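PDB 4R01: putative NADH-flavin reductase, which probably binds NAD(P)H through its Rossmann fold and may pass reducing equivalents to a flavin. Local coordinates for residues A[5-10]-A[60-65]. Numbering follows the deposited sequence.
Sequences AVIAAN and DAVISA. With SO4 (sulfate ion), chain C.
Ala5, Val6 and Ile7 run parallel to Val62, Ile63 and Ser64 as neighbouring strands at the middle of the Rossmann sheet, their axes 4.7 Å apart and inclined by 19°. Four backbone bonds zip them together: Ala5 N to Ala61 O, Ile63 N to Ala5 O, Ile7 N to Ile63 O and Ala65 N to Ile7 O. The second is short (Ile63 N to Ala5 O, 2.7 Å). Ile63 O also receives the CA-H of Val6, with Val6 CA 3.2 Å from Ile63 O. On the face of Ala5, Ile7, Val62 and Ser64, the chi1 of Ile7 (-82°) sets CG1 anti to the carbonyl carbon, and its chi2 (72°) turns CD1 back along the strand to Val62 CG1 at 3.6 Å. Ala5 CB meets the other Val62 branch, CG2, at 4.0 Å, and Phe84 of helix 76-88 packs on Ile7, Val62 and Ser64. Across the sheet, Val6 CG2 lies loosely alongside Ile63 CB. Beyond the strands the chains diverge, and one water bridges the two carbonyls, 3.0 Å from Ala8 O and 2.9 Å from Ala65 O. The 5-10 segment then turns past a sulfate, probably from the crystallisation liquor, whose O1 accepts from Asn10 N at 3.1 Å. The four bonds and the Ile7-Val62 contact join the two strands, and strand 3-7 leads into the turn carrying Asn10. An anion held by Asn10 N after strand 3-7 and Arg33 N after strand 27-32 is consistent with the phosphate-binding region of a dinucleotide site.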
loop_
_atom_site.group_PDB
_atom_site.type_symbol
_atom_site.label_atom_id
_atom_site.label_comp_id
_atom_site.label_asym_id
_atom_site.label_seq_id
_atom_site.Cartn_x
_atom_site.Cartn_y
_atom_site.Cartn_z
ATOM N N ALA A 5 -12.758 7.471 -36.458
ATOM C CA ALA A 5 -13.085 6.058 -36.562
ATOM C C ALA A 5 -12.752 5.366 -35.247
ATOM O O ALA A 5 -11.660 5.542 -34.700
ATOM C CB ALA A 5 -12.335 5.414 -37.715
ATOM N N VAL A 6 -13.700 4.590 -34.732
ATOM C CA VAL A 6 -13.488 3.867 -33.487
ATOM C C VAL A 6 -13.589 2.362 -33.708
ATOM O O VAL A 6 -14.666 1.836 -33.990
ATOM C CB VAL A 6 -14.495 4.292 -32.403
ATOM C CG1 VAL A 6 -14.272 3.490 -31.132
ATOM C CG2 VAL A 6 -14.376 5.781 -32.124
ATOM N N ILE A 7 -12.455 1.680 -33.585
ATOM C CA ILE A 7 -12.403 0.229 -33.713
ATOM C C ILE A 7 -12.960 -0.417 -32.446
ATOM O O ILE A 7 -12.650 0.023 -31.337
ATOM C CB ILE A 7 -10.963 -0.266 -33.977
ATOM C CG1 ILE A 7 -10.610 -0.136 -35.460
ATOM C CG2 ILE A 7 -10.803 -1.720 -33.564
ATOM C CD1 ILE A 7 -10.391 1.279 -35.937
ATOM N N ALA A 8 -13.792 -1.443 -32.628
ATOM C CA ALA A 8 -14.469 -2.140 -31.531
ATOM C C ALA A 8 -15.388 -1.197 -30.762
ATOM O O ALA A 8 -15.316 -1.099 -29.538
ATOM C CB ALA A 8 -13.454 -2.792 -30.590
ATOM N N ALA A 9 -16.266 -0.515 -31.490
ATOM C CA ALA A 9 -17.157 0.477 -30.899
ATOM C C ALA A 9 -18.283 -0.157 -30.086
ATOM O O ALA A 9 -19.007 0.537 -29.374
ATOM C CB ALA A 9 -17.735 1.369 -31.986
ATOM N N ASN A 10 -18.435 -1.473 -30.196
ATOM C CA ASN A 10 -19.447 -2.186 -29.422
ATOM C C ASN A 10 -18.954 -2.532 -28.026
ATOM O O ASN A 10 -19.749 -2.836 -27.133
ATOM C CB ASN A 10 -19.884 -3.456 -30.150
ATOM C CG ASN A 10 -20.861 -3.172 -31.264
ATOM O OD1 ASN A 10 -21.644 -2.224 -31.186
ATOM N ND2 ASN A 10 -20.822 -3.990 -32.313
ATOM N N ASP A 60 -9.682 12.122 -39.440
ATOM C CA ASP A 60 -8.748 12.969 -38.711
ATOM C C ASP A 60 -7.982 12.139 -37.688
ATOM O O ASP A 60 -6.791 12.357 -37.455
ATOM C CB ASP A 60 -9.482 14.119 -38.023
ATOM C CG ASP A 60 -10.012 15.138 -39.006
ATOM O OD1 ASP A 60 -9.294 15.457 -39.978
ATOM O OD2 ASP A 60 -11.147 15.619 -38.810
ATOM N N ALA A 61 -8.673 11.178 -37.085
ATOM C CA ALA A 61 -8.056 10.305 -36.098
ATOM C C ALA A 61 -8.758 8.955 -36.032
ATOM O O ALA A 61 -9.967 8.858 -36.249
ATOM C CB ALA A 61 -8.059 10.969 -34.727
ATOM N N VAL A 62 -7.987 7.916 -35.730
ATOM C CA VAL A 62 -8.529 6.578 -35.543
ATOM C C VAL A 62 -8.276 6.110 -34.111
ATOM O O VAL A 62 -7.131 6.050 -33.666
ATOM C CB VAL A 62 -7.911 5.578 -36.537
ATOM C CG1 VAL A 62 -8.272 4.156 -36.156
ATOM C CG2 VAL A 62 -8.365 5.891 -37.958
ATOM N N ILE A 63 -9.349 5.792 -33.390
ATOM C CA ILE A 63 -9.235 5.364 -31.999
ATOM C C ILE A 63 -9.522 3.876 -31.850
ATOM O O ILE A 63 -10.642 3.424 -32.085
ATOM C CB ILE A 63 -10.198 6.140 -31.071
ATOM C CG1 ILE A 63 -9.944 7.647 -31.151
ATOM C CG2 ILE A 63 -10.066 5.649 -29.636
ATOM C CD1 ILE A 63 -10.822 8.366 -32.153
ATOM N N SER A 64 -8.509 3.115 -31.454
ATOM C CA SER A 64 -8.688 1.685 -31.260
ATOM C C SER A 64 -9.007 1.361 -29.806
ATOM O O SER A 64 -8.204 1.604 -28.905
ATOM C CB SER A 64 -7.446 0.917 -31.707
ATOM O OG SER A 64 -7.590 -0.465 -31.430
ATOM N N ALA A 65 -10.200 0.819 -29.593
ATOM C CA ALA A 65 -10.625 0.356 -28.283
ATOM C C ALA A 65 -10.680 -1.163 -28.295
ATOM O O ALA A 65 -11.479 -1.776 -27.592
ATOM C CB ALA A 65 -11.978 0.945 -27.917
HETATM S S SO4 C . -16.863 -4.982 -31.792
HETATM O O1 SO4 C . -17.271 -3.607 -32.060
HETATM O O2 SO4 C . -15.653 -5.280 -32.553
HETATM O O3 SO4 C . -16.596 -5.134 -30.366
HETATM O O4 SO4 C . -17.931 -5.900 -32.178
HETATM O O HOH W 1 -14.186 -1.202 -26.768
#